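Local structure of protein GLB-12 (Caenorhabditis elegans, 4BJA) at residues A[27-32]-A[194-199]; A[120-125]-A[202-207]; A[133-137]-A[207-211]. The protein is a heme-binding globin of redox signalling, essential for reproduction in the worm, that probably can also bind oxygen at its iron. The protein carries 1 engineered substitution. One frame throughout, in Å; residues are numbered along the deposited sequence. Where two conformers were deposited one is given.

All three contacts are made by one helix, 185-214, the last of the globin fold, which meets successive parts of the chain. Contact 1 joins it to the short N-terminal helix 27-30 and the residues after it, contact 2 to helix 113-126 and contact 3 to the end of helix 131-136. Contacts 1 and 2 lie about 14 Å apart between centres and touch where Phe28 packs on Val120; contacts 2 and 3, about 10 Å apart, share Phe207. Contacts 2 and 3 touch the heme through Thr123, Met203 and Leu133, whereas in contact 1 the side chain of Val199 comes to about 5 Å from the heme. Each contact reaches the second subunit.

Contact 1 of 3, residues A[27-32]-A[194-199]; sequences PFDLAL and KFLNTV
The methyl CG2 of Thr198 lies over one face of the Phe28 ring, where the short helix 27-30, just ahead of the first long helix of the globin fold, packs against the last helix, 185-214. This is a CH-pi contact: CG2 of Thr198 stands 3.6 Å from the centroid of the Phe28 ring, 16° off its normal. A flat aromatic suits the place because its rim serves other neighbours, CD1 of Phe195 and CG2 of Val199, both near the ring plane. Trp117 and Val120 of helix 113-126 also pack on Phe28.

Lys194 spans the other end of the contact. Its CB touches CD2 of Leu32 at 4.2 Å, and CG carries the chain onward to CD, which comes 3.5 Å from Ala31 O. A bend at the third torsion (chi3 -53°) turns CE toward the same carbonyl, and NZ finishes 2.8 Å from Ala31 O in a hydrogen bond that meets the oxygen almost head-on, at a C=O...N angle of 166°. A long amine fits here, since the aliphatic part packs on leucine while the ammonium also forms a salt bridge with Asp36. Ala31, with nothing beyond CB, lets the two backbones approach. Thr198 OG1, 3.9 Å from CB of Ala31, turns back along its own helix and donates to Lys194 O at 2.8 Å.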
loop_
_atom_site.group_PDB
_atom_site.type_symbol
_atom_site.label_atom_id
_atom_site.label_comp_id
_atom_site.label_asym_id
_atom_site.label_seq_id
_atom_site.Cartn_x
_atom_site.Cartn_y
_atom_site.Cartn_z
ATOM N N PRO A 27 -2.006 1.361 -4.791
ATOM C CA PRO A 27 -2.922 1.343 -3.639
ATOM C C PRO A 27 -4.000 2.396 -3.759
ATOM O O PRO A 27 -5.016 2.280 -3.116
ATOM C CB PRO A 27 -2.008 1.617 -2.436
ATOM C CG PRO A 27 -0.848 2.401 -3.038
ATOM C CD PRO A 27 -0.640 1.740 -4.415
ATOM N N PHE A 28 -3.790 3.408 -4.603
ATOM C CA PHE A 28 -4.825 4.397 -4.805
ATOM C C PHE A 28 -5.958 3.819 -5.627
ATOM O O PHE A 28 -7.077 4.326 -5.606
ATOM C CB PHE A 28 -4.259 5.676 -5.466
ATOM C CG PHE A 28 -3.342 6.419 -4.587
ATOM C CD1 PHE A 28 -3.875 7.221 -3.582
ATOM C CD2 PHE A 28 -1.960 6.281 -4.705
ATOM C CE1 PHE A 28 -3.012 7.895 -2.705
ATOM C CE2 PHE A 28 -1.087 6.945 -3.840
ATOM C CZ PHE A 28 -1.640 7.763 -2.831
ATOM N N ASP A 29 -5.675 2.776 -6.397
ATOM C CA ASP A 29 -6.773 2.107 -7.064
ATOM C C ASP A 29 -7.407 1.072 -6.168
ATOM O O ASP A 29 -8.580 0.782 -6.339
ATOM C CB ASP A 29 -6.293 1.496 -8.394
ATOM C CG ASP A 29 -7.459 0.977 -9.248
ATOM O OD1 ASP A 29 -8.599 1.495 -9.151
ATOM O OD2 ASP A 29 -7.235 0.006 -10.001
ATOM N N LEU A 30 -6.654 0.499 -5.231
ATOM C CA LEU A 30 -7.193 -0.536 -4.342
ATOM C C LEU A 30 -7.986 -0.015 -3.147
ATOM O O LEU A 30 -9.025 -0.582 -2.770
ATOM C CB LEU A 30 -6.051 -1.434 -3.858
ATOM C CG LEU A 30 -5.235 -2.076 -4.987
ATOM C CD1 LEU A 30 -4.158 -2.944 -4.355
ATOM C CD2 LEU A 30 -6.108 -2.887 -5.961
ATOM N N ALA A 31 -7.523 1.096 -2.585
ATOM C CA ALA A 31 -8.161 1.689 -1.392
ATOM C C ALA A 31 -9.319 2.594 -1.746
ATOM O O ALA A 31 -10.173 2.884 -0.876
ATOM C CB ALA A 31 -7.103 2.454 -0.574
ATOM N N LEU A 32 -9.343 3.076 -2.986
ATOM C CA LEU A 32 -10.324 4.071 -3.401
ATOM C C LEU A 32 -10.930 3.489 -4.646
ATOM O O LEU A 32 -10.230 2.811 -5.388
ATOM C CB LEU A 32 -9.604 5.380 -3.723
ATOM C CG LEU A 32 -8.858 5.971 -2.514
ATOM C CD1 LEU A 32 -7.862 7.032 -3.048
ATOM C CD2 LEU A 32 -9.881 6.520 -1.451
ATOM N N LYS A 194 -8.858 7.144 4.181
ATOM C CA LYS A 194 -8.179 6.138 3.332
ATOM C C LYS A 194 -7.163 6.782 2.413
ATOM O O LYS A 194 -6.042 6.289 2.278
ATOM C CB LYS A 194 -9.181 5.339 2.519
ATOM C CG LYS A 194 -9.988 4.407 3.413
ATOM C CD LYS A 194 -10.886 3.479 2.539
ATOM C CE LYS A 194 -11.775 4.227 1.532
ATOM N NZ LYS A 194 -12.541 3.278 0.598
ATOM N N PHE A 195 -7.558 7.910 1.810
ATOM C CA PHE A 195 -6.710 8.620 0.916
ATOM C C PHE A 195 -5.442 9.108 1.632
ATOM O O PHE A 195 -4.299 8.857 1.194
ATOM C CB PHE A 195 -7.501 9.808 0.277
ATOM C CG PHE A 195 -6.640 10.788 -0.472
ATOM C CD1 PHE A 195 -5.813 10.368 -1.528
ATOM C CD2 PHE A 195 -6.636 12.147 -0.111
ATOM C CE1 PHE A 195 -4.986 11.262 -2.226
ATOM C CE2 PHE A 195 -5.794 13.046 -0.798
ATOM C CZ PHE A 195 -4.979 12.609 -1.869
ATOM N N LEU A 196 -5.629 9.840 2.724
ATOM C CA LEU A 196 -4.478 10.465 3.384
ATOM C C LEU A 196 -3.549 9.401 4.004
ATOM O O LEU A 196 -2.312 9.571 4.012
ATOM C CB LEU A 196 -4.974 11.482 4.403
ATOM C CG LEU A 196 -5.571 12.742 3.765
ATOM C CD1 LEU A 196 -6.103 13.604 4.869
ATOM C CD2 LEU A 196 -4.547 13.519 2.983
ATOM N N ASN A 197 -4.122 8.307 4.521
ATOM C CA ASN A 197 -3.300 7.195 4.997
ATOM C C ASN A 197 -2.490 6.519 3.893
ATOM O O ASN A 197 -1.361 6.099 4.111
ATOM C CB ASN A 197 -4.153 6.187 5.782
ATOM C CG ASN A 197 -4.458 6.735 7.191
ATOM O OD1 ASN A 197 -3.543 7.205 7.859
ATOM N ND2 ASN A 197 -5.678 6.664 7.634
ATOM N N THR A 198 -3.067 6.462 2.706
ATOM C CA THR A 198 -2.331 5.911 1.564
ATOM C C THR A 198 -1.212 6.881 1.143
ATOM O O THR A 198 -0.133 6.434 0.764
ATOM C CB THR A 198 -3.280 5.604 0.377
ATOM O OG1 THR A 198 -4.286 4.687 0.851
ATOM C CG2 THR A 198 -2.531 4.961 -0.769
ATOM N N VAL A 199 -1.458 8.202 1.227
ATOM C CA VAL A 199 -0.373 9.128 0.957
ATOM C C VAL A 199 0.769 8.922 1.966
ATOM O O VAL A 199 1.945 8.819 1.599
ATOM C CB VAL A 199 -0.872 10.586 0.973
ATOM C CG1 VAL A 199 0.322 11.539 0.908
ATOM C CG2 VAL A 199 -1.873 10.797 -0.244
#

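Contact 2 of 3, residues A[120-125]-A[202-207]; sequences VRKTGR and QMTDSF. With HEM (protoporphyrin IX containing Fe), chain B; SO4 (sulfate ion), chain C.
The crossing of helix 113-126 over helix 185-214, which correspond in chain order to helices F and H of the globin fold, centres on Gly124, Met203 and Ser206. The segment axes pass 7.2 Å apart at 52°, and CA of Gly124 comes within 4.1 Å of CA of Met203. Glycine suits this spot because any CB would run into OG of Ser206 and the carbonyl of Met203. Ser206 is the knob in a hole formed by Val120, Arg121, Gly124 and Arg125. Its OG, set between backbone N and carbonyl carbon (chi1 60°), donates to Gln202 O at 2.7 Å, so that the small polar group is satisfied within its own helix.

On the heme side the long, flexible thioether of Met203, in one of two deposited conformers, sets CG 3.6 Å from CG1 of Val120 and CE 3.6 Å from C3B of the heme; CG2 of Thr123 lies near a propionate. On the opposite side, Arg121 gives NH1 to OE1 of Gln202 at 2.9 Å; the oxygen lies in the guanidinium plane, whereas the nitrogen stands above the amide carbonyl plane. Trp117 NE1 also donates to that oxygen. Arg121 NE and NH2 bind a sulfate, NH2 to O1 at 2.8 Å, and NH1 of Arg125 reaches its O2. The sulfate probably came from the crystallisation liquor; its charge is likely to offset those of the two arginines.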
loop_
_atom_site.group_PDB
_atom_site.type_symbol
_atom_site.label_atom_id
_atom_site.label_comp_id
_atom_site.label_asym_id
_atom_site.label_seq_id
_atom_site.Cartn_x
_atom_site.Cartn_y
_atom_site.Cartn_z
ATOM N N VAL A 120 3.161 10.650 -5.822
ATOM C CA VAL A 120 3.366 10.439 -4.367
ATOM C C VAL A 120 4.722 9.781 -4.096
ATOM O O VAL A 120 5.474 10.216 -3.223
ATOM C CB VAL A 120 2.217 9.622 -3.770
ATOM C CG1 VAL A 120 2.497 9.313 -2.296
ATOM C CG2 VAL A 120 0.871 10.329 -3.957
ATOM N N ARG A 121 5.091 8.767 -4.879
ATOM C CA ARG A 121 6.361 8.114 -4.642
ATOM C C ARG A 121 7.544 9.035 -4.986
ATOM O O ARG A 121 8.541 9.011 -4.284
ATOM C CB ARG A 121 6.392 6.769 -5.372
ATOM C CG ARG A 121 5.366 5.815 -4.744
ATOM C CD ARG A 121 5.592 4.374 -5.023
ATOM N NE ARG A 121 6.849 3.844 -4.511
ATOM C CZ ARG A 121 6.985 3.005 -3.477
ATOM N NH1 ARG A 121 5.954 2.617 -2.718
ATOM N NH2 ARG A 121 8.194 2.554 -3.202
ATOM N N LYS A 122 7.421 9.865 -6.016
ATOM C CA LYS A 122 8.492 10.777 -6.420
ATOM C C LYS A 122 8.714 11.799 -5.314
ATOM O O LYS A 122 9.865 12.215 -5.040
ATOM C CB LYS A 122 8.133 11.531 -7.725
ATOM C CG LYS A 122 9.232 12.512 -8.112
ATOM C CD LYS A 122 9.033 13.119 -9.483
ATOM C CE LYS A 122 10.241 14.051 -9.833
ATOM N NZ LYS A 122 10.148 14.583 -11.199
ATOM N N THR A 123 7.606 12.219 -4.716
ATOM C CA THR A 123 7.672 13.236 -3.636
ATOM C C THR A 123 8.331 12.608 -2.420
ATOM O O THR A 123 9.197 13.223 -1.779
ATOM C CB THR A 123 6.266 13.783 -3.357
ATOM O OG1 THR A 123 5.743 14.345 -4.569
ATOM C CG2 THR A 123 6.242 14.893 -2.281
ATOM N N GLY A 124 7.952 11.365 -2.100
ATOM C CA GLY A 124 8.591 10.630 -1.001
ATOM C C GLY A 124 10.106 10.526 -1.202
ATOM O O GLY A 124 10.910 10.851 -0.298
ATOM N N ARG A 125 10.521 10.100 -2.398
ATOM C CA ARG A 125 11.945 9.966 -2.709
ATOM C C ARG A 125 12.687 11.289 -2.613
ATOM O O ARG A 125 13.831 11.312 -2.155
ATOM C CB ARG A 125 12.144 9.397 -4.144
ATOM C CG ARG A 125 11.579 7.992 -4.318
ATOM C CD ARG A 125 12.133 7.309 -5.594
ATOM N NE ARG A 125 12.009 8.182 -6.756
ATOM C CZ ARG A 125 10.940 8.244 -7.550
ATOM N NH1 ARG A 125 9.873 7.475 -7.326
ATOM N NH2 ARG A 125 10.943 9.073 -8.593
ATOM N N GLN A 202 2.710 5.573 1.129
ATOM C CA GLN A 202 3.535 5.582 -0.089
ATOM C C GLN A 202 4.691 6.561 0.003
ATOM O O GLN A 202 5.788 6.280 -0.512
ATOM C CB GLN A 202 2.654 5.853 -1.308
ATOM C CG GLN A 202 1.640 4.718 -1.472
ATOM C CD GLN A 202 2.347 3.359 -1.541
ATOM O OE1 GLN A 202 3.077 3.091 -2.487
ATOM N NE2 GLN A 202 2.180 2.522 -0.495
ATOM N N MET A 203 4.485 7.689 0.701
ATOM C CA MET A 203 5.635 8.567 0.909
ATOM C C MET A 203 6.620 7.930 1.856
ATOM O O MET A 203 7.821 8.019 1.624
ATOM C CB MET A 203 5.216 9.935 1.403
ATOM C CG MET A 203 4.504 10.719 0.339
ATOM S SD MET A 203 3.987 12.277 1.031
ATOM C CE MET A 203 5.547 13.131 1.074
ATOM N N THR A 204 6.129 7.247 2.884
ATOM C CA THR A 204 7.015 6.604 3.817
ATOM C C THR A 204 7.853 5.518 3.131
ATOM O O THR A 204 9.078 5.440 3.348
ATOM C CB THR A 204 6.201 6.018 4.983
ATOM O OG1 THR A 204 5.582 7.099 5.696
ATOM C CG2 THR A 204 7.083 5.175 5.914
ATOM N N ASP A 205 7.188 4.686 2.320
ATOM C CA ASP A 205 7.878 3.557 1.706
ATOM C C ASP A 205 8.872 4.000 0.657
ATOM O O ASP A 205 9.992 3.483 0.614
ATOM C CB ASP A 205 6.872 2.542 1.154
ATOM C CG ASP A 205 6.282 1.641 2.244
ATOM O OD1 ASP A 205 6.691 1.716 3.431
ATOM O OD2 ASP A 205 5.409 0.807 1.906
ATOM N N SER A 206 8.481 4.997 -0.144
ATOM C CA SER A 206 9.373 5.475 -1.173
ATOM C C SER A 206 10.599 6.191 -0.563
ATOM O O SER A 206 11.767 6.010 -1.000
ATOM C CB SER A 206 8.620 6.338 -2.171
ATOM O OG SER A 206 8.023 7.484 -1.557
ATOM N N PHE A 207 10.340 6.997 0.452
ATOM C CA PHE A 207 11.440 7.616 1.191
ATOM C C PHE A 207 12.422 6.553 1.761
ATOM O O PHE A 207 13.661 6.669 1.650
ATOM C CB PHE A 207 10.850 8.479 2.335
ATOM C CG PHE A 207 11.907 9.177 3.162
ATOM C CD1 PHE A 207 12.592 8.485 4.157
ATOM C CD2 PHE A 207 12.234 10.500 2.903
ATOM C CE1 PHE A 207 13.616 9.109 4.898
ATOM C CE2 PHE A 207 13.238 11.150 3.680
ATOM C CZ PHE A 207 13.928 10.441 4.633
HETATM C CHA HEM B . 9.570 19.980 -0.474
HETATM C CHB HEM B . 5.218 17.893 -0.085
HETATM C CHC HEM B . 6.260 16.546 4.411
HETATM C CHD HEM B . 10.218 19.287 4.284
HETATM C C1A HEM B . 8.344 19.483 -0.758
HETATM C C2A HEM B . 7.710 19.506 -2.064
HETATM C C3A HEM B . 6.507 18.923 -1.920
HETATM C C4A HEM B . 6.349 18.530 -0.538
HETATM C CMA HEM B . 5.406 18.695 -2.991
HETATM C CAA HEM B . 8.366 20.089 -3.358
HETATM C CBA HEM B . 8.556 19.000 -4.425
HETATM C CGA HEM B . 9.469 17.999 -3.871
HETATM O O1A HEM B . 10.541 18.399 -3.333
HETATM O O2A HEM B . 9.075 16.805 -3.936
HETATM C C1B HEM B . 5.186 17.309 1.147
HETATM C C2B HEM B . 4.145 16.398 1.606
HETATM C C3B HEM B . 4.436 16.029 2.821
HETATM C C4B HEM B . 5.657 16.692 3.203
HETATM C CMB HEM B . 2.937 15.946 0.769
HETATM C CAB HEM B . 3.595 15.025 3.654
HETATM C CBB HEM B . 3.701 15.027 4.960
HETATM C C1C HEM B . 7.419 17.153 4.760
HETATM C C2C HEM B . 8.058 17.047 6.047
HETATM C C3C HEM B . 9.151 17.788 6.017
HETATM C C4C HEM B . 9.234 18.429 4.724
HETATM C CMC HEM B . 7.542 16.170 7.214
HETATM C CAC HEM B . 10.129 17.952 7.204
HETATM C CBC HEM B . 11.380 18.264 6.915
HETATM C C1D HEM B . 10.355 19.778 3.035
HETATM C C2D HEM B . 11.297 20.785 2.650
HETATM C C3D HEM B . 11.098 20.989 1.182
HETATM C C4D HEM B . 10.052 20.081 0.805
HETATM C CMD HEM B . 12.325 21.532 3.530
HETATM C CAD HEM B . 11.837 21.989 0.273
HETATM C CBD HEM B . 10.882 23.177 0.070
HETATM C CGD HEM B . 10.634 24.032 1.310
HETATM O O1D HEM B . 11.447 24.053 2.259
HETATM O O2D HEM B . 9.606 24.722 1.324
HETATM N NA HEM B . 7.481 18.888 0.170
HETATM N NB HEM B . 6.126 17.483 2.159
HETATM N NC HEM B . 8.173 18.008 3.985
HETATM N ND HEM B . 9.617 19.387 1.911
HETATM FE FE HEM B . 7.849 18.469 2.040
HETATM S S SO4 C . 9.829 3.727 -6.163
HETATM O O1 SO4 C . 10.145 2.630 -5.242
HETATM O O2 SO4 C . 9.630 4.912 -5.343
HETATM O O3 SO4 C . 10.923 3.920 -7.093
HETATM O O4 SO4 C . 8.604 3.453 -6.934
#

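Contact 3 of 3, residues A[133-137]-A[207-211]; sequences LEQNQ and FELER. With HEM (protoporphyrin IX containing Fe), chain B.
Arg211 reaches from helix 185-214 to the C-terminal end of helix 131-136 and forms three hydrogen bonds with carbonyl oxygens there. NH1 donates to Glu134 O and to Gln137 O, each at 2.8 Å, while NH2 adds a second bond to Gln137 O at 2.9 Å, so two nitrogens grip one atom end-on. The bonds differ in direction: NH1 meets Gln137 O in the carbonyl plane, on a lone pair, but NH2 stands above that plane, as NH1 does over the carbonyl of Glu134. A planar group with several N-H bonds is well suited to oxygens at a helix end.

A salt bridge within the same helix also holds the guanidinium, Arg211 NH2 lying 3.0 Å from Glu208 OE2, nearly in the guanidinium plane. Without this group, as with an alanine here, the carbonyls of Glu134 and Gln137 would probably lose these donors and Glu208 its charged mate.

In the globin fold this segment comes after the axial His127 and ahead of helix 144-160, and Leu133 lines the heme pocket, its CG 3.5 Å from the vinyl carbon CBC.

Apolar packing runs through Phe207. With its CG anti to the backbone N (chi1 -180°), the ring extends to Leu133 CB at CE2 and to Gln137, whose CG lies 3.5 Å from CE1. CE1 also sits above the centre of the Arg211 guanidinium face, the ring turned edge-on to it.

One water bridges the segments, accepting from Gln137 NE2 and donating to Glu208 OE1 at 2.8 Å, while Gln137 OE1 accepts from Tyr144 N.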
loop_
_atom_site.group_PDB
_atom_site.type_symbol
_atom_site.label_atom_id
_atom_site.label_comp_id
_atom_site.label_asym_id
_atom_site.label_seq_id
_atom_site.Cartn_x
_atom_site.Cartn_y
_atom_site.Cartn_z
ATOM N N LEU A 133 15.237 15.132 7.577
ATOM C CA LEU A 133 14.499 13.884 7.428
ATOM C C LEU A 133 15.430 12.695 7.216
ATOM O O LEU A 133 15.182 11.624 7.748
ATOM C CB LEU A 133 13.494 13.988 6.272
ATOM C CG LEU A 133 12.300 14.911 6.519
ATOM C CD1 LEU A 133 11.506 15.048 5.227
ATOM C CD2 LEU A 133 11.386 14.337 7.629
ATOM N N GLU A 134 16.481 12.865 6.410
ATOM C CA GLU A 134 17.453 11.786 6.208
ATOM C C GLU A 134 17.986 11.265 7.546
ATOM O O GLU A 134 18.067 10.057 7.782
ATOM C CB GLU A 134 18.589 12.276 5.306
ATOM C CG GLU A 134 19.136 11.204 4.402
ATOM C CD GLU A 134 20.482 10.698 4.828
ATOM O OE1 GLU A 134 20.756 10.610 6.054
ATOM O OE2 GLU A 134 21.286 10.386 3.909
ATOM N N GLN A 135 18.303 12.193 8.439
ATOM C CA GLN A 135 18.774 11.855 9.771
ATOM C C GLN A 135 17.702 11.357 10.738
ATOM O O GLN A 135 17.964 10.442 11.510
ATOM C CB GLN A 135 19.520 13.058 10.397
ATOM C CG GLN A 135 20.996 13.101 9.998
ATOM C CD GLN A 135 21.922 13.672 11.083
ATOM O OE1 GLN A 135 21.481 14.059 12.176
ATOM N NE2 GLN A 135 23.222 13.725 10.774
ATOM N N ASN A 136 16.511 11.958 10.712
ATOM C CA ASN A 136 15.535 11.735 11.784
ATOM C C ASN A 136 14.293 10.934 11.453
ATOM O O ASN A 136 13.631 10.448 12.352
ATOM C CB ASN A 136 15.117 13.058 12.417
ATOM C CG ASN A 136 16.317 13.813 12.988
ATOM O OD1 ASN A 136 17.030 13.285 13.837
ATOM N ND2 ASN A 136 16.562 15.007 12.497
ATOM N N GLN A 137 13.952 10.839 10.168
ATOM C CA GLN A 137 12.798 10.034 9.773
ATOM C C GLN A 137 12.992 8.584 10.191
ATOM O O GLN A 137 14.007 7.978 9.838
ATOM C CB GLN A 137 12.618 10.103 8.259
ATOM C CG GLN A 137 11.540 9.116 7.715
ATOM C CD GLN A 137 10.141 9.529 8.088
ATOM O OE1 GLN A 137 9.936 10.546 8.757
ATOM N NE2 GLN A 137 9.146 8.738 7.649
ATOM N N PHE A 207 10.340 6.997 0.452
ATOM C CA PHE A 207 11.440 7.616 1.191
ATOM C C PHE A 207 12.422 6.553 1.761
ATOM O O PHE A 207 13.661 6.669 1.650
ATOM C CB PHE A 207 10.850 8.479 2.335
ATOM C CG PHE A 207 11.907 9.177 3.162
ATOM C CD1 PHE A 207 12.592 8.485 4.157
ATOM C CD2 PHE A 207 12.234 10.500 2.903
ATOM C CE1 PHE A 207 13.616 9.109 4.898
ATOM C CE2 PHE A 207 13.238 11.150 3.680
ATOM C CZ PHE A 207 13.928 10.441 4.633
ATOM N N GLU A 208 11.872 5.530 2.409
ATOM C CA GLU A 208 12.692 4.591 3.130
ATOM C C GLU A 208 13.612 3.855 2.144
ATOM O O GLU A 208 14.809 3.651 2.413
ATOM C CB GLU A 208 11.799 3.644 3.892
ATOM C CG GLU A 208 12.482 2.910 4.989
ATOM C CD GLU A 208 12.835 3.793 6.198
ATOM O OE1 GLU A 208 12.101 4.752 6.522
ATOM O OE2 GLU A 208 13.842 3.479 6.846
ATOM N N LEU A 209 13.046 3.491 1.007
ATOM C CA LEU A 209 13.805 2.764 -0.017
ATOM C C LEU A 209 14.905 3.641 -0.605
ATOM O O LEU A 209 16.037 3.180 -0.816
ATOM C CB LEU A 209 12.853 2.298 -1.122
ATOM C CG LEU A 209 13.517 1.471 -2.251
ATOM C CD1 LEU A 209 14.228 0.241 -1.710
ATOM C CD2 LEU A 209 12.466 1.045 -3.294
ATOM N N GLU A 210 14.561 4.890 -0.907
ATOM C CA GLU A 210 15.517 5.793 -1.507
ATOM C C GLU A 210 16.668 6.077 -0.547
ATOM O O GLU A 210 17.849 6.115 -0.963
ATOM C CB GLU A 210 14.830 7.083 -1.935
ATOM C CG GLU A 210 15.788 8.143 -2.535
ATOM C CD GLU A 210 16.376 7.728 -3.888
ATOM O OE1 GLU A 210 15.831 6.831 -4.565
ATOM O OE2 GLU A 210 17.391 8.332 -4.291
ATOM N N ARG A 211 16.340 6.265 0.729
ATOM C CA ARG A 211 17.390 6.446 1.718
ATOM C C ARG A 211 18.295 5.203 1.827
ATOM O O ARG A 211 19.534 5.333 1.878
ATOM C CB ARG A 211 16.791 6.833 3.073
ATOM C CG ARG A 211 17.847 6.912 4.150
ATOM C CD ARG A 211 17.285 7.563 5.390
ATOM N NE ARG A 211 16.303 6.707 6.047
ATOM C CZ ARG A 211 15.680 7.013 7.178
ATOM N NH1 ARG A 211 15.951 8.161 7.811
ATOM N NH2 ARG A 211 14.783 6.173 7.681
HETATM C CHA HEM B . 9.570 19.980 -0.474
HETATM C CHB HEM B . 5.218 17.893 -0.085
HETATM C CHC HEM B . 6.260 16.546 4.411
HETATM C CHD HEM B . 10.218 19.287 4.284
HETATM C C1A HEM B . 8.344 19.483 -0.758
HETATM C C2A HEM B . 7.710 19.506 -2.064
HETATM C C3A HEM B . 6.507 18.923 -1.920
HETATM C C4A HEM B . 6.349 18.530 -0.538
HETATM C CMA HEM B . 5.406 18.695 -2.991
HETATM C CAA HEM B . 8.366 20.089 -3.358
HETATM C CBA HEM B . 8.556 19.000 -4.425
HETATM C CGA HEM B . 9.469 17.999 -3.871
HETATM O O1A HEM B . 10.541 18.399 -3.333
HETATM O O2A HEM B . 9.075 16.805 -3.936
HETATM C C1B HEM B . 5.186 17.309 1.147
HETATM C C2B HEM B . 4.145 16.398 1.606
HETATM C C3B HEM B . 4.436 16.029 2.821
HETATM C C4B HEM B . 5.657 16.692 3.203
HETATM C CMB HEM B . 2.937 15.946 0.769
HETATM C CAB HEM B . 3.595 15.025 3.654
HETATM C CBB HEM B . 3.701 15.027 4.960
HETATM C C1C HEM B . 7.419 17.153 4.760
HETATM C C2C HEM B . 8.058 17.047 6.047
HETATM C C3C HEM B . 9.151 17.788 6.017
HETATM C C4C HEM B . 9.234 18.429 4.724
HETATM C CMC HEM B . 7.542 16.170 7.214
HETATM C CAC HEM B . 10.129 17.952 7.204
HETATM C CBC HEM B . 11.380 18.264 6.915
HETATM C C1D HEM B . 10.355 19.778 3.035
HETATM C C2D HEM B . 11.297 20.785 2.650
HETATM C C3D HEM B . 11.098 20.989 1.182
HETATM C C4D HEM B . 10.052 20.081 0.805
HETATM C CMD HEM B . 12.325 21.532 3.530
HETATM C CAD HEM B . 11.837 21.989 0.273
HETATM C CBD HEM B . 10.882 23.177 0.070
HETATM C CGD HEM B . 10.634 24.032 1.310
HETATM O O1D HEM B . 11.447 24.053 2.259
HETATM O O2D HEM B . 9.606 24.722 1.324
HETATM N NA HEM B . 7.481 18.888 0.170
HETATM N NB HEM B . 6.126 17.483 2.159
HETATM N NC HEM B . 8.173 18.008 3.985
HETATM N ND HEM B . 9.617 19.387 1.911
HETATM FE FE HEM B . 7.849 18.469 2.040
HETATM O O HOH W 1 10.185 6.605 5.820
#